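Local coordinates for protein heme-degrading monooxygenase HmoB (Mycobacterium tuberculosis, PDB 6DS8) that catalyses the oxidative opening of the heme porphyrin ring, using an electron donor and oxygen to yield mycobilins and release free iron, at residues Lys4-Glu9 with Thr84-Leu89; Leu36-Leu41 with Tyr50-His55. The protein carries 1 engineered substitution. All blocks are in the same frame, centred on the assembly; numbering follows the deposited sequence.

Contact 1: Lys4-Glu9 with Thr84-Leu89; sequences KINAIE and TGASLL. With MNH (manganese protoporphyrin IX), chain D.
The carbonyl oxygen of E9 is gripped twice by T84: T84 N lies 2.9 Å from E9 O, and T84 OG1 adds a weak bond at 3.4 Å. From this end the antiparallel pairing runs back through A7 with S87 to I5 with L89, where L89 N meets I5 O at 2.6 Å in an almost straight bond (N-H...O angle 171°). Alternation along the strands gives the porphyrin one face and the dimer interface the other. N6, I8, A86 and L88 form the porphyrin side, so these strands wall part of the ligand pocket. L88 divides its isopropyl end between two tasks: with CG anti to the backbone N (chi1 178°), CD1 rests on K4 CB at 3.7 Å and CD2 reaches the porphyrin methyl CMB, at the ligand's rim, at 3.8 Å. N6 instead comes over one porphyrin face, its CG 3.8 Å from ring carbon C1B. The other face is built from I5, A7, E9, S87 and L89, and the E9 carboxylate folds over side-chain-free G85, with OE2 3.5 Å from G85 CA. T84 and G85 themselves belong to the heme-binding residues. Strand 2-9 lies inside the sheet, between strand 85-98 here and strand 50-56; K4 NZ forms salt bridges with E90 and D59, while I5 and L89 pack on F51 of the second subunit.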
loop_
_atom_site.group_PDB
_atom_site.type_symbol
_atom_site.label_atom_id
_atom_site.label_comp_id
_atom_site.label_asym_id
_atom_site.label_seq_id
_atom_site.Cartn_x
_atom_site.Cartn_y
_atom_site.Cartn_z
ATOM N N LYS A 4 -0.138 -4.416 6.658
ATOM C CA LYS A 4 -0.219 -3.429 7.738
ATOM C C LYS A 4 0.535 -2.172 7.288
ATOM O O LYS A 4 1.770 -2.173 7.196
ATOM C CB LYS A 4 0.377 -3.967 9.052
ATOM C CG LYS A 4 0.071 -5.421 9.441
ATOM C CD LYS A 4 -1.212 -5.515 10.236
ATOM C CE LYS A 4 -1.699 -6.969 10.416
ATOM N NZ LYS A 4 -3.152 -6.990 10.757
ATOM N N ILE A 5 -0.197 -1.109 6.995
ATOM C CA ILE A 5 0.382 0.187 6.652
ATOM C C ILE A 5 0.384 1.046 7.902
ATOM O O ILE A 5 -0.680 1.319 8.465
ATOM C CB ILE A 5 -0.418 0.880 5.534
ATOM C CG1 ILE A 5 -0.610 -0.074 4.346
ATOM C CG2 ILE A 5 0.249 2.194 5.134
ATOM C CD1 ILE A 5 -1.421 0.525 3.208
ATOM N N ASN A 6 1.548 1.511 8.339
ATOM C CA ASN A 6 1.554 2.567 9.339
ATOM C C ASN A 6 1.577 3.927 8.635
ATOM O O ASN A 6 2.553 4.270 7.947
ATOM C CB ASN A 6 2.716 2.417 10.330
ATOM C CG ASN A 6 2.345 2.971 11.727
ATOM O OD1 ASN A 6 1.184 2.830 12.154
ATOM N ND2 ASN A 6 3.304 3.644 12.416
ATOM N N ALA A 7 0.508 4.692 8.814
ATOM C CA ALA A 7 0.335 6.031 8.207
ATOM C C ALA A 7 0.844 7.088 9.186
ATOM O O ALA A 7 0.174 7.381 10.157
ATOM C CB ALA A 7 -1.084 6.251 7.772
ATOM N N ILE A 8 2.028 7.614 8.899
ATOM C CA ILE A 8 2.695 8.539 9.843
ATOM C C ILE A 8 2.668 9.987 9.370
ATOM O O ILE A 8 2.999 10.283 8.245
ATOM C CB ILE A 8 4.094 8.037 10.227
ATOM C CG1 ILE A 8 5.055 8.062 9.047
ATOM C CG2 ILE A 8 3.994 6.657 10.818
ATOM C CD1 ILE A 8 6.390 7.434 9.348
ATOM N N GLU A 9 2.264 10.823 10.303
ATOM C CA GLU A 9 2.175 12.289 10.156
ATOM C C GLU A 9 3.576 12.849 10.410
ATOM O O GLU A 9 4.182 12.464 11.370
ATOM C CB GLU A 9 1.097 12.812 11.095
ATOM C CG GLU A 9 -0.269 12.260 10.755
ATOM C CD GLU A 9 -1.195 11.947 11.918
ATOM O OE1 GLU A 9 -1.988 11.039 11.793
ATOM O OE2 GLU A 9 -1.114 12.611 12.932
ATOM N N THR A 84 4.616 13.082 14.175
ATOM C CA THR A 84 3.687 13.765 15.065
ATOM C C THR A 84 2.444 12.940 15.358
ATOM O O THR A 84 1.616 13.363 16.172
ATOM C CB THR A 84 3.291 15.156 14.526
ATOM O OG1 THR A 84 3.042 15.103 13.119
ATOM C CG2 THR A 84 4.400 16.142 14.785
ATOM N N GLY A 85 2.216 11.869 14.611
ATOM C CA GLY A 85 1.178 10.912 14.941
ATOM C C GLY A 85 1.278 9.739 13.995
ATOM O O GLY A 85 2.015 9.770 13.006
ATOM N N ALA A 86 0.467 8.730 14.272
ATOM C CA ALA A 86 0.558 7.483 13.549
ATOM C C ALA A 86 -0.777 6.768 13.600
ATOM O O ALA A 86 -1.486 6.817 14.605
ATOM C CB ALA A 86 1.644 6.570 14.139
ATOM N N SER A 87 -1.101 6.085 12.514
ATOM C CA SER A 87 -2.279 5.239 12.485
ATOM C C SER A 87 -1.907 3.972 11.745
ATOM O O SER A 87 -1.411 4.056 10.611
ATOM C CB SER A 87 -3.462 5.892 11.758
ATOM O OG SER A 87 -3.514 7.267 11.990
ATOM N N LEU A 88 -2.175 2.819 12.372
ATOM C CA LEU A 88 -1.977 1.514 11.754
ATOM C C LEU A 88 -3.210 1.164 10.928
ATOM O O LEU A 88 -4.326 1.175 11.447
ATOM C CB LEU A 88 -1.728 0.453 12.817
ATOM C CG LEU A 88 -1.540 -1.001 12.371
ATOM C CD1 LEU A 88 -0.493 -1.142 11.286
ATOM C CD2 LEU A 88 -1.143 -1.802 13.604
ATOM N N LEU A 89 -3.013 0.921 9.637
ATOM C CA LEU A 89 -4.053 0.485 8.715
ATOM C C LEU A 89 -3.802 -0.969 8.331
ATOM O O LEU A 89 -2.740 -1.289 7.785
ATOM C CB LEU A 89 -4.057 1.347 7.453
ATOM C CG LEU A 89 -3.792 2.827 7.579
ATOM C CD1 LEU A 89 -4.122 3.484 6.205
ATOM C CD2 LEU A 89 -4.584 3.463 8.716
HETATM MN MN MNH D . 7.374 2.213 12.849
HETATM C CHA MNH D . 8.162 4.787 14.630
HETATM C CHB MNH D . 4.620 1.845 14.730
HETATM C CHC MNH D . 6.518 -0.577 11.285
HETATM C CHD MNH D . 10.274 2.000 11.734
HETATM N NA MNH D . 6.538 3.144 14.547
HETATM C C1A MNH D . 6.903 4.382 15.041
HETATM C C2A MNH D . 5.895 4.899 15.957
HETATM C C3A MNH D . 4.922 3.982 16.133
HETATM C C4A MNH D . 5.312 2.947 15.179
HETATM C CMA MNH D . 3.650 3.996 16.972
HETATM C CAA MNH D . 6.097 6.245 16.655
HETATM C CBA MNH D . 5.435 7.386 15.866
HETATM C CGA MNH D . 5.140 8.726 16.572
HETATM O O1A MNH D . 5.804 9.105 17.570
HETATM O O2A MNH D . 4.168 9.368 16.073
HETATM N NB MNH D . 5.710 0.786 13.034
HETATM C C1B MNH D . 4.604 0.769 13.871
HETATM C C2B MNH D . 3.589 -0.213 13.555
HETATM C C3B MNH D . 4.155 -0.695 12.365
HETATM C C4B MNH D . 5.476 -0.219 12.113
HETATM C CMB MNH D . 2.266 -0.277 14.330
HETATM C CAB MNH D . 3.620 -1.749 11.418
HETATM C CBB MNH D . 3.325 -1.852 9.931
HETATM N NC MNH D . 8.389 0.716 11.705
HETATM C C1C MNH D . 7.837 -0.316 10.970
HETATM C C2C MNH D . 8.829 -0.950 10.131
HETATM C C3C MNH D . 9.938 -0.207 10.273
HETATM C C4C MNH D . 9.665 0.857 11.231
HETATM C CMC MNH D . 8.515 -2.101 9.153
HETATM C CAC MNH D . 11.239 -0.378 9.524
HETATM C CBC MNH D . 12.329 -1.369 9.836
HETATM N ND MNH D . 9.121 3.302 13.129
HETATM C C1D MNH D . 10.298 3.193 12.417
HETATM C C2D MNH D . 11.211 4.316 12.639
HETATM C C3D MNH D . 10.564 5.040 13.584
HETATM C C4D MNH D . 9.273 4.460 13.854
HETATM C CMD MNH D . 12.559 4.548 11.998
HETATM C CAD MNH D . 10.961 6.424 14.093
HETATM C CBD MNH D . 10.153 7.496 13.359
HETATM C CGD MNH D . 10.368 8.948 13.745
HETATM O O1D MNH D . 11.445 9.363 14.200
HETATM O O2D MNH D . 9.390 9.735 13.608
#

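Contact 2: Leu36-Leu41 with Tyr50-His55; sequences LGFQLL and YFVVTH. With MNH (manganese protoporphyrin IX), chain D.
V52 and L40 share a first torsion: V52 CG1 (chi1 -177°) and L40 CG (chi1 178°) both lie anti to the backbone N. V52 CG2, beside its N, then meets L40 CD1 at 3.7 Å. The pair belongs to the beta hairpin of strands 35-45 and 50-56, part of the sheet in the dimeric alpha-beta barrel family. The other V52 branch, CG1, lies beside the F38 ring, 3.9 Å from F38 CD2, as the two side chains point the same way. F38 in turn offers one ring face to the porphyrin methyl CMC, which stands over its centre, while F38 CZ comes 3.7 Å from the porphyrin vinyl carbon CAC. On the opposite face of the sheet L41 CD1 touches V53 CG2 at 3.8 Å. Helix 15-23 packs on L40 and V52 through F22. G37 to L41 pair antiparallel with a strand of the second subunit, so the sheet continues across the dimer, and Q39 NE2 hydrogen-bonds to D96 of that subunit. At the far end, G37 O takes the backbone N-H of H55 (N to O 2.9 Å), and the imidazole turns its edge to the same oxygen, which lies in the ring plane, for a weak bond from H55 ND1 at 3.5 Å.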
loop_
_atom_site.group_PDB
_atom_site.type_symbol
_atom_site.label_atom_id
_atom_site.label_comp_id
_atom_site.label_asym_id
_atom_site.label_seq_id
_atom_site.Cartn_x
_atom_site.Cartn_y
_atom_site.Cartn_z
ATOM N N LEU A 36 7.017 -10.593 4.330
ATOM C CA LEU A 36 7.093 -10.645 2.879
ATOM C C LEU A 36 7.647 -9.373 2.260
ATOM O O LEU A 36 7.711 -9.298 1.038
ATOM C CB LEU A 36 5.714 -10.949 2.275
ATOM C CG LEU A 36 5.150 -12.328 2.651
ATOM C CD1 LEU A 36 3.766 -12.480 2.073
ATOM C CD2 LEU A 36 6.088 -13.462 2.206
ATOM N N GLY A 37 8.078 -8.397 3.046
ATOM C CA GLY A 37 8.643 -7.175 2.499
ATOM C C GLY A 37 7.951 -5.931 3.011
ATOM O O GLY A 37 6.872 -5.972 3.606
ATOM N N PHE A 38 8.598 -4.790 2.761
ATOM C CA PHE A 38 7.987 -3.526 3.131
ATOM C C PHE A 38 8.573 -2.401 2.305
ATOM O O PHE A 38 9.704 -2.490 1.828
ATOM C CB PHE A 38 8.142 -3.250 4.642
ATOM C CG PHE A 38 9.295 -2.364 5.023
ATOM C CD1 PHE A 38 10.534 -2.906 5.319
ATOM C CD2 PHE A 38 9.113 -0.994 5.209
ATOM C CE1 PHE A 38 11.581 -2.100 5.731
ATOM C CE2 PHE A 38 10.164 -0.177 5.626
ATOM C CZ PHE A 38 11.391 -0.737 5.883
ATOM N N GLN A 39 7.785 -1.346 2.135
ATOM C CA GLN A 39 8.238 -0.159 1.424
ATOM C C GLN A 39 8.006 1.062 2.299
ATOM O O GLN A 39 6.981 1.148 2.981
ATOM C CB GLN A 39 7.514 0.062 0.066
ATOM C CG GLN A 39 7.296 -1.169 -0.807
ATOM C CD GLN A 39 6.522 -0.834 -2.124
ATOM O OE1 GLN A 39 5.292 -0.584 -2.126
ATOM N NE2 GLN A 39 7.252 -0.824 -3.242
ATOM N N LEU A 40 8.942 2.020 2.265
ATOM C CA LEU A 40 8.643 3.349 2.779
ATOM C C LEU A 40 8.134 4.177 1.603
ATOM O O LEU A 40 8.762 4.218 0.539
ATOM C CB LEU A 40 9.857 4.003 3.445
ATOM C CG LEU A 40 9.623 5.435 3.977
ATOM C CD1 LEU A 40 8.485 5.453 5.033
ATOM C CD2 LEU A 40 10.891 6.133 4.540
ATOM N N LEU A 41 6.967 4.784 1.783
ATOM C CA LEU A 41 6.322 5.498 0.694
ATOM C C LEU A 41 6.150 6.950 1.091
ATOM O O LEU A 41 5.400 7.261 2.031
ATOM C CB LEU A 41 4.966 4.874 0.351
ATOM C CG LEU A 41 4.931 3.484 -0.287
ATOM C CD1 LEU A 41 3.540 3.234 -0.815
ATOM C CD2 LEU A 41 5.897 3.408 -1.438
ATOM N N TYR A 50 3.362 9.748 5.310
ATOM C CA TYR A 50 4.162 8.635 4.835
ATOM C C TYR A 50 3.413 7.339 5.120
ATOM O O TYR A 50 2.836 7.167 6.195
ATOM C CB TYR A 50 5.530 8.627 5.528
ATOM C CG TYR A 50 6.515 9.580 4.899
ATOM C CD1 TYR A 50 6.390 10.953 5.090
ATOM C CD2 TYR A 50 7.560 9.115 4.095
ATOM C CE1 TYR A 50 7.275 11.847 4.510
ATOM C CE2 TYR A 50 8.456 9.993 3.518
ATOM C CZ TYR A 50 8.300 11.372 3.742
ATOM O OH TYR A 50 9.157 12.279 3.194
ATOM N N PHE A 51 3.396 6.439 4.149
ATOM C CA PHE A 51 2.816 5.111 4.312
ATOM C C PHE A 51 3.970 4.120 4.457
ATOM O O PHE A 51 4.764 3.961 3.523
ATOM C CB PHE A 51 1.958 4.742 3.100
ATOM C CG PHE A 51 0.513 5.235 3.149
ATOM C CD1 PHE A 51 0.150 6.347 3.896
ATOM C CD2 PHE A 51 -0.493 4.567 2.407
ATOM C CE1 PHE A 51 -1.191 6.792 3.911
ATOM C CE2 PHE A 51 -1.820 5.008 2.425
ATOM C CZ PHE A 51 -2.167 6.132 3.183
ATOM N N VAL A 52 4.086 3.476 5.619
ATOM C CA VAL A 52 5.025 2.365 5.807
ATOM C C VAL A 52 4.240 1.076 5.551
ATOM O O VAL A 52 3.438 0.630 6.392
ATOM C CB VAL A 52 5.660 2.386 7.198
ATOM C CG1 VAL A 52 6.688 1.256 7.331
ATOM C CG2 VAL A 52 6.289 3.760 7.481
ATOM N N VAL A 53 4.424 0.508 4.357
ATOM C CA VAL A 53 3.622 -0.609 3.869
ATOM C C VAL A 53 4.370 -1.913 4.086
ATOM O O VAL A 53 5.424 -2.138 3.470
ATOM C CB VAL A 53 3.290 -0.427 2.387
ATOM C CG1 VAL A 53 2.254 -1.446 1.955
ATOM C CG2 VAL A 53 2.800 0.994 2.175
ATOM N N THR A 54 3.818 -2.782 4.946
ATOM C CA THR A 54 4.412 -4.081 5.254
ATOM C C THR A 54 3.453 -5.202 4.868
ATOM O O THR A 54 2.225 -5.071 5.020
ATOM C CB THR A 54 4.803 -4.197 6.740
ATOM O OG1 THR A 54 3.641 -4.402 7.570
ATOM C CG2 THR A 54 5.555 -2.928 7.177
ATOM N N HIS A 55 4.030 -6.287 4.328
ATOM C CA HIS A 55 3.305 -7.460 3.849
ATOM C C HIS A 55 3.720 -8.651 4.694
ATOM O O HIS A 55 4.911 -8.829 4.985
ATOM C CB HIS A 55 3.597 -7.781 2.374
ATOM C CG HIS A 55 3.374 -6.630 1.444
ATOM N ND1 HIS A 55 4.162 -5.493 1.460
ATOM C CD2 HIS A 55 2.459 -6.443 0.462
ATOM C CE1 HIS A 55 3.739 -4.653 0.529
ATOM N NE2 HIS A 55 2.708 -5.207 -0.094
HETATM MN MN MNH D . 7.374 2.213 12.849
HETATM C CHA MNH D . 8.162 4.787 14.630
HETATM C CHB MNH D . 4.620 1.845 14.730
HETATM C CHC MNH D . 6.518 -0.577 11.285
HETATM C CHD MNH D . 10.274 2.000 11.734
HETATM N NA MNH D . 6.538 3.144 14.547
HETATM C C1A MNH D . 6.903 4.382 15.041
HETATM C C2A MNH D . 5.895 4.899 15.957
HETATM C C3A MNH D . 4.922 3.982 16.133
HETATM C C4A MNH D . 5.312 2.947 15.179
HETATM C CMA MNH D . 3.650 3.996 16.972
HETATM C CAA MNH D . 6.097 6.245 16.655
HETATM C CBA MNH D . 5.435 7.386 15.866
HETATM C CGA MNH D . 5.140 8.726 16.572
HETATM O O1A MNH D . 5.804 9.105 17.570
HETATM O O2A MNH D . 4.168 9.368 16.073
HETATM N NB MNH D . 5.710 0.786 13.034
HETATM C C1B MNH D . 4.604 0.769 13.871
HETATM C C2B MNH D . 3.589 -0.213 13.555
HETATM C C3B MNH D . 4.155 -0.695 12.365
HETATM C C4B MNH D . 5.476 -0.219 12.113
HETATM C CMB MNH D . 2.266 -0.277 14.330
HETATM C CAB MNH D . 3.620 -1.749 11.418
HETATM C CBB MNH D . 3.325 -1.852 9.931
HETATM N NC MNH D . 8.389 0.716 11.705
HETATM C C1C MNH D . 7.837 -0.316 10.970
HETATM C C2C MNH D . 8.829 -0.950 10.131
HETATM C C3C MNH D . 9.938 -0.207 10.273
HETATM C C4C MNH D . 9.665 0.857 11.231
HETATM C CMC MNH D . 8.515 -2.101 9.153
HETATM C CAC MNH D . 11.239 -0.378 9.524
HETATM C CBC MNH D . 12.329 -1.369 9.836
HETATM N ND MNH D . 9.121 3.302 13.129
HETATM C C1D MNH D . 10.298 3.193 12.417
HETATM C C2D MNH D . 11.211 4.316 12.639
HETATM C C3D MNH D . 10.564 5.040 13.584
HETATM C C4D MNH D . 9.273 4.460 13.854
HETATM C CMD MNH D . 12.559 4.548 11.998
HETATM C CAD MNH D . 10.961 6.424 14.093
HETATM C CBD MNH D . 10.153 7.496 13.359
HETATM C CGD MNH D . 10.368 8.948 13.745
HETATM O O1D MNH D . 11.445 9.363 14.200
HETATM O O2D MNH D . 9.390 9.735 13.608
#

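Contacts 1 and 2 are the two outer seams of one four-stranded antiparallel sheet, separated by the central seam of strands 50-56 and 2-9. Their centres are 11 Å apart, and 36-41 and 50-55 are nested in the chain between 4-9 and 84-89. Across the central seam N6 N and V52 O are 2.9 Å apart, as are I8 N and Y50 O, both probable hydrogen bonds, and T54 OG1 hydrogen-bonds to K4 O and to W56 NE1. On one face of the sheet I5 CG2 packs on F51 CG at 3.6 Å. On the other, both contacts line the same manganese porphyrin, contact 1 through N6 and L88, contact 2 through F38, V52 and T54.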